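Side-chain contacts in conserved hypothetical exported protein (PDB 4JJA), which is of unestablished function but may cleave peptidoglycan as a beta-N-acetylmuramidase: residues Glu178-Val183 and Cys195-Ile200; Arg125-Cys130 and Arg135-Leu140; Glu186-Ser191 and Glu356-Gln361. All coordinates share one frame; numbering follows the deposited sequence.

Contact 1: residues Glu178-Val183 and Cys195-Ile200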
loop_
_atom_site.group_PDB
_atom_site.type_symbol
_atom_site.label_atom_id
_atom_site.label_comp_id
_atom_site.label_asym_id
_atom_site.label_seq_id
_atom_site.Cartn_x
_atom_site.Cartn_y
_atom_site.Cartn_z
ATOM N N GLU A 178 -1.596 -4.473 12.451
ATOM C CA GLU A 178 -0.327 -4.294 13.168
ATOM C C GLU A 178 0.122 -2.860 13.142
ATOM O O GLU A 178 0.569 -2.314 14.153
ATOM C CB GLU A 178 0.722 -5.217 12.551
ATOM C CG GLU A 178 0.449 -6.738 12.710
ATOM C CD GLU A 178 1.441 -7.625 11.998
ATOM O OE1 GLU A 178 1.845 -7.270 10.858
ATOM O OE2 GLU A 178 1.851 -8.679 12.574
ATOM N N LEU A 179 0.069 -2.242 11.961
ATOM C CA LEU A 179 0.485 -0.879 11.805
ATOM C C LEU A 179 -0.352 0.048 12.664
ATOM O O LEU A 179 0.179 0.979 13.263
ATOM C CB LEU A 179 0.446 -0.472 10.328
ATOM C CG LEU A 179 1.012 0.874 9.982
ATOM C CD1 LEU A 179 2.477 1.019 10.450
ATOM C CD2 LEU A 179 0.942 1.088 8.463
ATOM N N ALA A 180 -1.660 -0.180 12.747
ATOM C CA ALA A 180 -2.521 0.647 13.586
ATOM C C ALA A 180 -2.058 0.585 15.023
ATOM O O ALA A 180 -2.020 1.629 15.728
ATOM C CB ALA A 180 -3.960 0.230 13.476
ATOM N N LEU A 181 -1.759 -0.615 15.510
ATOM C CA LEU A 181 -1.275 -0.761 16.869
ATOM C C LEU A 181 0.017 0.019 17.100
ATOM O O LEU A 181 0.217 0.633 18.169
ATOM C CB LEU A 181 -1.123 -2.246 17.235
ATOM C CG LEU A 181 -2.413 -3.093 17.217
ATOM C CD1 LEU A 181 -2.134 -4.574 17.482
ATOM C CD2 LEU A 181 -3.472 -2.545 18.202
HETATM N N MSE A 182 0.911 -0.021 16.122
HETATM C CA MSE A 182 2.161 0.732 16.201
HETATM C C MSE A 182 1.939 2.219 16.186
HETATM O O MSE A 182 2.589 2.951 16.941
HETATM C CB MSE A 182 3.127 0.297 15.106
HETATM C CG MSE A 182 4.474 0.962 15.198
HETATM SE SE MSE A 182 5.714 0.074 13.963
HETATM C CE MSE A 182 7.366 0.616 14.866
ATOM N N VAL A 183 1.038 2.718 15.347
ATOM C CA VAL A 183 0.709 4.134 15.337
ATOM C C VAL A 183 0.253 4.602 16.716
ATOM O O VAL A 183 0.688 5.659 17.169
ATOM C CB VAL A 183 -0.394 4.380 14.273
ATOM C CG1 VAL A 183 -1.075 5.722 14.458
ATOM C CG2 VAL A 183 0.194 4.195 12.866
ATOM N N CYS A 195 -6.150 6.039 19.635
ATOM C CA CYS A 195 -7.464 5.625 19.213
ATOM C C CYS A 195 -7.786 4.251 19.794
ATOM O O CYS A 195 -6.931 3.350 19.805
ATOM C CB CYS A 195 -7.491 5.634 17.661
ATOM S SG CYS A 195 -9.048 5.189 16.927
ATOM N N ASP A 196 -9.014 4.032 20.256
ATOM C CA ASP A 196 -9.481 2.733 20.676
ATOM C C ASP A 196 -9.565 1.831 19.427
ATOM O O ASP A 196 -10.400 2.061 18.574
ATOM C CB ASP A 196 -10.863 2.879 21.339
ATOM C CG ASP A 196 -11.355 1.636 22.008
ATOM O OD1 ASP A 196 -10.954 0.545 21.622
ATOM O OD2 ASP A 196 -12.265 1.743 22.902
ATOM N N VAL A 197 -8.712 0.819 19.371
ATOM C CA VAL A 197 -8.589 -0.102 18.226
ATOM C C VAL A 197 -8.695 -1.547 18.684
ATOM O O VAL A 197 -8.006 -1.960 19.605
ATOM C CB VAL A 197 -7.215 0.080 17.490
ATOM C CG1 VAL A 197 -7.070 -1.005 16.407
ATOM C CG2 VAL A 197 -7.111 1.442 16.859
ATOM N N THR A 198 -9.552 -2.286 18.014
ATOM C CA THR A 198 -9.616 -3.733 18.144
ATOM C C THR A 198 -9.330 -4.330 16.783
ATOM O O THR A 198 -9.875 -3.856 15.785
ATOM C CB THR A 198 -11.010 -4.167 18.583
ATOM O OG1 THR A 198 -11.321 -3.554 19.829
ATOM C CG2 THR A 198 -11.177 -5.713 18.621
ATOM N N VAL A 199 -8.417 -5.288 16.735
ATOM C CA VAL A 199 -8.101 -6.010 15.507
ATOM C C VAL A 199 -8.650 -7.434 15.608
ATOM O O VAL A 199 -8.416 -8.116 16.599
ATOM C CB VAL A 199 -6.589 -6.034 15.198
ATOM C CG1 VAL A 199 -6.361 -6.701 13.853
ATOM C CG2 VAL A 199 -5.982 -4.635 15.302
ATOM N N ILE A 200 -9.360 -7.875 14.565
ATOM C CA ILE A 200 -9.703 -9.285 14.373
ATOM C C ILE A 200 -8.614 -9.843 13.449
ATOM O O ILE A 200 -8.579 -9.546 12.256
ATOM C CB ILE A 200 -11.083 -9.495 13.721
ATOM C CG1 ILE A 200 -12.161 -8.722 14.493
ATOM C CG2 ILE A 200 -11.382 -10.995 13.597
ATOM C CD1 ILE A 200 -12.308 -9.096 15.993
#
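Glu178 OE2 is gripped twice, accepting from both His207 NE2 and Leu367 N, on a side of helix 176-185 turned from the strand that Ala180 and Leu181 of the same helix touch through Val197 and Val199. Its partner oxygen, Glu178 OE1, accepts from Thr175 N. The meeting of helix and strand is made of methyl groups. Val197 holds CG1 anti to its backbone N (chi1 174°), which brings that one methyl against two helix residues. Ala180 CB lies 4.4 Å from Val197 CG1, and Leu181 CD2 comes to 4.3 Å from the same atom. Leu181 leaves the helix at a slant to the strand, and chi1 of -62° brings its branched end nearer. There Leu181 CG lies 4.3 Å from Val199 CG2, so the leucine bridges both valines, while Ala180 touches only Val197 of the strand 197-200. These are loose van der Waals separations.

The parallel sheet has the 3-2-1-4-5-6 strand order of a Rossmann-like fold, and 197-200 is its outermost strand on this side. Helix 176-185 is the connection that leads into it from strand 136-140, a beta-alpha-beta crossover. Helix and strand therefore run nearly antiparallel, at 159°, with their axes 9.2 Å apart. Backbone bonds of Asp196, Thr198 and Ile200 join the edge strand to 136-140. On its other edge Val197 O and Val199 N each make one hydrogen bond to a hydroxyl of bound glycerol, probably left from the crystallisation liquor.

Contact 2: residues Arg125-Cys130 and Arg135-Leu140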
loop_
_atom_site.group_PDB
_atom_site.type_symbol
_atom_site.label_atom_id
_atom_site.label_comp_id
_atom_site.label_asym_id
_atom_site.label_seq_id
_atom_site.Cartn_x
_atom_site.Cartn_y
_atom_site.Cartn_z
ATOM N N ARG A 125 -5.506 9.133 9.350
ATOM C CA ARG A 125 -6.443 10.275 9.398
ATOM C C ARG A 125 -7.711 9.895 10.177
ATOM O O ARG A 125 -8.217 10.634 11.023
ATOM C CB ARG A 125 -6.801 10.692 7.954
ATOM C CG ARG A 125 -7.517 12.032 7.782
ATOM C CD ARG A 125 -6.486 13.133 7.446
ATOM N NE ARG A 125 -6.152 13.140 6.026
ATOM C CZ ARG A 125 -4.920 13.281 5.531
ATOM N NH1 ARG A 125 -3.880 13.420 6.346
ATOM N NH2 ARG A 125 -4.732 13.272 4.218
ATOM N N LEU A 126 -8.256 8.723 9.859
ATOM C CA LEU A 126 -9.453 8.257 10.510
ATOM C C LEU A 126 -9.205 7.898 11.977
ATOM O O LEU A 126 -10.072 8.155 12.828
ATOM C CB LEU A 126 -9.983 7.066 9.745
ATOM C CG LEU A 126 -10.600 7.409 8.389
ATOM C CD1 LEU A 126 -10.798 6.130 7.582
ATOM C CD2 LEU A 126 -11.941 8.157 8.604
HETATM N N MSE A 127 -8.034 7.352 12.287
HETATM C CA MSE A 127 -7.678 7.095 13.677
HETATM C C MSE A 127 -7.613 8.387 14.470
HETATM O O MSE A 127 -8.040 8.430 15.626
HETATM C CB MSE A 127 -6.329 6.374 13.774
HETATM C CG MSE A 127 -6.399 4.922 13.325
HETATM SE SE MSE A 127 -4.637 4.099 13.310
HETATM C CE MSE A 127 -4.370 4.062 15.201
ATOM N N ASP A 128 -7.017 9.409 13.866
ATOM C CA ASP A 128 -6.924 10.714 14.548
ATOM C C ASP A 128 -8.335 11.280 14.870
ATOM O O ASP A 128 -8.602 11.687 15.989
ATOM C CB ASP A 128 -6.151 11.661 13.674
ATOM C CG ASP A 128 -5.802 12.962 14.367
ATOM O OD1 ASP A 128 -5.325 12.892 15.516
ATOM O OD2 ASP A 128 -5.886 13.983 13.668
ATOM N N ALA A 129 -9.214 11.185 13.887
ATOM C CA ALA A 129 -10.590 11.665 14.037
ATOM C C ALA A 129 -11.317 10.837 15.073
ATOM O O ALA A 129 -12.021 11.357 15.934
ATOM C CB ALA A 129 -11.301 11.668 12.719
ATOM N N CYS A 130 -11.199 9.520 14.988
ATOM C CA CYS A 130 -11.853 8.659 15.953
ATOM C C CYS A 130 -11.340 8.887 17.373
ATOM O O CYS A 130 -12.132 8.881 18.330
ATOM C CB CYS A 130 -11.744 7.197 15.511
ATOM S SG CYS A 130 -12.817 6.709 14.112
ATOM N N ARG A 135 -14.510 7.579 19.190
ATOM C CA ARG A 135 -15.122 6.458 18.482
ATOM C C ARG A 135 -14.155 5.285 18.411
ATOM O O ARG A 135 -12.942 5.477 18.364
ATOM C CB ARG A 135 -15.524 6.871 17.075
ATOM C CG ARG A 135 -16.270 8.180 17.092
ATOM C CD ARG A 135 -17.468 8.063 17.997
ATOM N NE ARG A 135 -18.443 9.049 17.615
ATOM C CZ ARG A 135 -19.597 9.235 18.237
ATOM N NH1 ARG A 135 -19.902 8.531 19.303
ATOM N NH2 ARG A 135 -20.438 10.143 17.785
ATOM N N LYS A 136 -14.697 4.084 18.410
ATOM C CA LYS A 136 -13.901 2.873 18.333
ATOM C C LYS A 136 -13.649 2.518 16.874
ATOM O O LYS A 136 -14.461 2.753 16.012
ATOM C CB LYS A 136 -14.639 1.721 18.961
ATOM C CG LYS A 136 -14.930 1.830 20.445
ATOM C CD LYS A 136 -15.612 0.525 20.913
ATOM C CE LYS A 136 -17.086 0.428 20.507
ATOM N N ILE A 137 -12.463 1.965 16.617
ATOM C CA ILE A 137 -12.142 1.353 15.324
ATOM C C ILE A 137 -12.002 -0.155 15.499
ATOM O O ILE A 137 -11.368 -0.661 16.427
ATOM C CB ILE A 137 -10.882 1.992 14.712
ATOM C CG1 ILE A 137 -11.200 3.415 14.242
ATOM C CG2 ILE A 137 -10.328 1.111 13.572
ATOM C CD1 ILE A 137 -10.010 4.200 13.656
ATOM N N LEU A 138 -12.623 -0.861 14.575
ATOM C CA LEU A 138 -12.513 -2.308 14.453
ATOM C C LEU A 138 -11.815 -2.587 13.116
ATOM O O LEU A 138 -12.332 -2.253 12.077
ATOM C CB LEU A 138 -13.909 -2.935 14.463
ATOM C CG LEU A 138 -13.956 -4.450 14.266
ATOM C CD1 LEU A 138 -13.349 -5.196 15.442
ATOM C CD2 LEU A 138 -15.394 -4.930 14.032
ATOM N N ILE A 139 -10.647 -3.230 13.157
ATOM C CA ILE A 139 -9.923 -3.582 11.941
ATOM C C ILE A 139 -10.112 -5.078 11.685
ATOM O O ILE A 139 -9.775 -5.930 12.527
ATOM C CB ILE A 139 -8.424 -3.253 12.044
ATOM C CG1 ILE A 139 -8.251 -1.742 12.356
ATOM C CG2 ILE A 139 -7.691 -3.728 10.740
ATOM C CD1 ILE A 139 -6.824 -1.319 12.584
ATOM N N LEU A 140 -10.695 -5.398 10.531
ATOM C CA LEU A 140 -10.860 -6.792 10.075
ATOM C C LEU A 140 -9.623 -7.068 9.251
ATOM O O LEU A 140 -9.517 -6.586 8.104
ATOM C CB LEU A 140 -12.175 -6.925 9.308
ATOM C CG LEU A 140 -13.416 -6.548 10.099
ATOM C CD1 LEU A 140 -14.632 -6.684 9.175
ATOM C CD2 LEU A 140 -13.561 -7.338 11.410
#
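Cys130 and Ile137 touch directly. The thiol sulfur, Cys130 SG, rests 3.7 Å from Ile137 CG1, and the delta methyl at the end of the same isoleucine is nearly as close to it. A chi1 of -74° places SG beside the backbone N of Cys130, and from there it lies alongside the isoleucine. One turn back along the helix Met127, built as selenomethionine, adds its chain: Met127 CG is 3.7 Å from Ile137 CD1, and the two side chains cross at about a right angle. Ile137 CD1 is thus wedged between the cysteine and the root of the methionine, and it also lies 4.0 Å from Leu126 O.

The turn out of the helix is closed by a backbone bond: Arg135 N donates to Cys130 O at 2.8 Å, with an angle of 155° at the hydrogen. Arg135 CB rests 4.0 Å from Cys130 SG. The guanidinium, in the one of its two conformers described here, leads away from the helix, and its NH2 bonds to Met99 O.

Helix 119-132 and strand 136-140 are the last two elements of a beta-alpha-beta unit that begins with strand 104-107. That strand and 197-200 flank 136-140 in the sheet, and helix 176-185 packs on Met127.

Contact 3: residues Glu186-Ser191 and Glu356-Gln361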
loop_
_atom_site.group_PDB
_atom_site.type_symbol
_atom_site.label_atom_id
_atom_site.label_comp_id
_atom_site.label_asym_id
_atom_site.label_seq_id
_atom_site.Cartn_x
_atom_site.Cartn_y
_atom_site.Cartn_z
ATOM N N GLU A 186 3.516 4.104 19.372
ATOM C CA GLU A 186 4.618 5.005 19.095
ATOM C C GLU A 186 4.212 6.472 19.049
ATOM O O GLU A 186 5.063 7.320 18.799
ATOM C CB GLU A 186 5.325 4.588 17.779
ATOM C CG GLU A 186 5.896 3.222 17.797
ATOM C CD GLU A 186 6.977 2.988 18.850
ATOM O OE1 GLU A 186 8.008 3.660 18.792
ATOM O OE2 GLU A 186 6.788 2.120 19.727
ATOM N N ARG A 187 2.938 6.757 19.284
ATOM C CA ARG A 187 2.379 8.107 19.292
ATOM C C ARG A 187 2.601 8.832 17.987
ATOM O O ARG A 187 3.099 9.975 17.940
ATOM C CB ARG A 187 2.810 8.950 20.515
ATOM C CG ARG A 187 2.324 8.382 21.775
ATOM C CD ARG A 187 0.775 8.437 21.835
ATOM N NE ARG A 187 0.345 8.235 23.216
ATOM C CZ ARG A 187 0.238 7.051 23.797
ATOM N NH1 ARG A 187 0.509 5.919 23.123
ATOM N NH2 ARG A 187 -0.149 6.998 25.077
ATOM N N TRP A 188 2.181 8.178 16.910
ATOM C CA TRP A 188 2.293 8.757 15.582
ATOM C C TRP A 188 1.039 9.508 15.119
ATOM O O TRP A 188 1.052 10.111 14.046
ATOM C CB TRP A 188 2.655 7.643 14.594
ATOM C CG TRP A 188 4.034 7.116 14.721
ATOM C CD1 TRP A 188 5.079 7.675 15.371
ATOM C CD2 TRP A 188 4.538 5.914 14.146
ATOM N NE1 TRP A 188 6.188 6.880 15.267
ATOM C CE2 TRP A 188 5.881 5.802 14.489
ATOM C CE3 TRP A 188 3.978 4.915 13.367
ATOM C CZ2 TRP A 188 6.661 4.737 14.050
ATOM C CZ3 TRP A 188 4.724 3.885 12.946
ATOM C CH2 TRP A 188 6.058 3.794 13.272
ATOM N N LEU A 189 -0.041 9.513 15.902
ATOM C CA LEU A 189 -1.153 10.401 15.600
ATOM C C LEU A 189 -0.840 11.858 15.975
ATOM O O LEU A 189 -0.126 12.098 16.923
ATOM C CB LEU A 189 -2.443 9.956 16.328
ATOM C CG LEU A 189 -3.012 8.580 15.996
ATOM C CD1 LEU A 189 -4.272 8.316 16.778
ATOM C CD2 LEU A 189 -3.244 8.451 14.486
ATOM N N PRO A 190 -1.463 12.837 15.289
ATOM C CA PRO A 190 -1.430 14.262 15.778
ATOM C C PRO A 190 -1.890 14.496 17.210
ATOM O O PRO A 190 -2.816 13.846 17.699
ATOM C CB PRO A 190 -2.429 14.940 14.857
ATOM C CG PRO A 190 -2.362 14.180 13.610
ATOM C CD PRO A 190 -2.174 12.710 14.014
ATOM N N SER A 191 -1.269 15.461 17.888
ATOM C CA SER A 191 -1.620 15.797 19.280
ATOM C C SER A 191 -1.486 14.563 20.164
ATOM O O SER A 191 -2.025 14.511 21.272
ATOM C CB SER A 191 -3.054 16.380 19.394
ATOM O OG SER A 191 -3.156 17.657 18.778
ATOM N N GLU A 356 17.115 -3.449 10.563
ATOM C CA GLU A 356 17.323 -4.197 11.829
ATOM C C GLU A 356 16.586 -3.514 12.956
ATOM O O GLU A 356 15.799 -4.136 13.677
ATOM C CB GLU A 356 18.819 -4.265 12.178
ATOM C CG GLU A 356 19.558 -5.214 11.228
ATOM C CD GLU A 356 21.083 -5.272 11.410
ATOM O OE1 GLU A 356 21.683 -4.563 12.247
ATOM O OE2 GLU A 356 21.683 -6.030 10.635
ATOM N N ARG A 357 16.831 -2.228 13.087
ATOM C CA ARG A 357 16.228 -1.450 14.152
ATOM C C ARG A 357 14.723 -1.384 14.042
ATOM O O ARG A 357 14.042 -1.493 15.064
ATOM C CB ARG A 357 16.753 -0.015 14.178
ATOM C CG ARG A 357 18.236 0.116 14.685
ATOM C CD ARG A 357 18.739 1.579 14.778
ATOM N NE ARG A 357 18.932 2.284 13.515
ATOM C CZ ARG A 357 20.082 2.365 12.835
ATOM N NH1 ARG A 357 21.178 1.787 13.312
ATOM N NH2 ARG A 357 20.120 3.032 11.680
ATOM N N PHE A 358 14.210 -1.264 12.831
ATOM C CA PHE A 358 12.746 -1.250 12.699
ATOM C C PHE A 358 12.115 -2.583 13.078
ATOM O O PHE A 358 11.033 -2.614 13.648
ATOM C CB PHE A 358 12.341 -0.839 11.283
ATOM C CG PHE A 358 10.862 -0.593 11.182
ATOM C CD1 PHE A 358 10.321 0.560 11.693
ATOM C CD2 PHE A 358 10.000 -1.497 10.595
ATOM C CE1 PHE A 358 8.918 0.786 11.626
ATOM C CE2 PHE A 358 8.630 -1.289 10.543
ATOM C CZ PHE A 358 8.119 -0.122 11.042
ATOM N N LYS A 359 12.797 -3.690 12.756
ATOM C CA LYS A 359 12.275 -5.004 13.119
ATOM C C LYS A 359 12.157 -5.146 14.622
ATOM O O LYS A 359 11.244 -5.778 15.134
ATOM C CB LYS A 359 13.145 -6.106 12.534
ATOM C CG LYS A 359 12.958 -6.262 11.041
ATOM C CD LYS A 359 13.879 -7.395 10.552
ATOM C CE LYS A 359 13.835 -7.703 9.087
ATOM N NZ LYS A 359 14.801 -8.813 8.678
ATOM N N ILE A 360 13.075 -4.531 15.362
ATOM C CA ILE A 360 12.987 -4.484 16.838
ATOM C C ILE A 360 11.857 -3.582 17.288
ATOM O O ILE A 360 11.040 -3.935 18.151
ATOM C CB ILE A 360 14.312 -4.020 17.471
ATOM C CG1 ILE A 360 15.309 -5.167 17.369
ATOM C CG2 ILE A 360 14.093 -3.567 18.945
ATOM C CD1 ILE A 360 16.776 -4.737 17.326
ATOM N N GLN A 361 11.786 -2.417 16.690
ATOM C CA GLN A 361 10.802 -1.408 17.093
ATOM C C GLN A 361 9.386 -1.925 16.884
ATOM O O GLN A 361 8.483 -1.610 17.666
ATOM C CB GLN A 361 11.008 -0.087 16.315
ATOM C CG GLN A 361 10.254 1.118 16.825
ATOM C CD GLN A 361 10.272 2.316 15.919
ATOM O OE1 GLN A 361 10.864 2.325 14.841
ATOM N NE2 GLN A 361 9.645 3.380 16.388
HETATM O O HOH W 1 8.774 -0.364 20.136
HETATM O O HOH W 2 9.326 6.559 15.906
#
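Gln361 and Glu186 meet with their flat ends almost perpendicular, the amide and carboxylate planes lying 83° apart. Gln361 NE2 donates to Glu186 OE1 at 2.9 Å, and the bond is nearly straight (165° at the hydrogen). The oxygen lies in the plane of the amide, whereas the nitrogen reaches it from well above the plane of the carboxylate. Gln361 can span the distance because CG stands anti to its backbone N (chi1 -168°) and the chain stays extended beyond it; Glu186, by contrast, is bent at chi2. The other carboxylate oxygen, OE2, bonds to Tyr365 OH and also takes a water that donates to Gln361 O at 2.8 Å. Both ends of the carboxylate are thereby fixed.

The indole of Trp188 is likewise turned at right angles to the amide. Gln361 NE2 stands 4.0 Å from Trp188 CZ2, obliquely placed, and a second water, in the plane of the indole at its edge, accepts from both Trp188 NE1 and Gln361 NE2. Glu186 CB covers one face of the indole near its rim, 3.5 Å above the plane. Trp188 and Phe358 approach edge to edge, Trp188 CH2 lying 4.5 Å from Phe358 CE1.

Arg187, with positive phi, closes helix 176-185 in a Schellman motif, and the chain turns there to bring Glu186 and Trp188 together. The contact joins the N-terminal and C-terminal NamZ regions. The loop that leads on toward strand 197-200 in this way meets helix 352-362, and Met182 of helix 176-185 packs against Trp188, Phe358 and Gln361.

Helix 176-185 belongs to contact 1, packs on Met127 and Ile139 of contact 2 and leads into the loop of contact 3. Contacts 1 and 2, centred about 9 Å apart, reach adjacent strands of one parallel sheet: Thr198 O and Ile139 N are 2.8 Å apart, a probable hydrogen bond, and Ala180 CB packs 3.4 Å from Ile139 CD1. Contact 3, about 13 Å from contact 1 between centres, reaches helix 352-362; Val183 O and Trp188 N, 2.9 Å apart, probably hydrogen-bond between the two. Contacts 2 and 3 are about 18 Å apart but still touch through Leu189 and Met127. Separate bound glycerols sit by Val199 and Trp188; no active site is identified here.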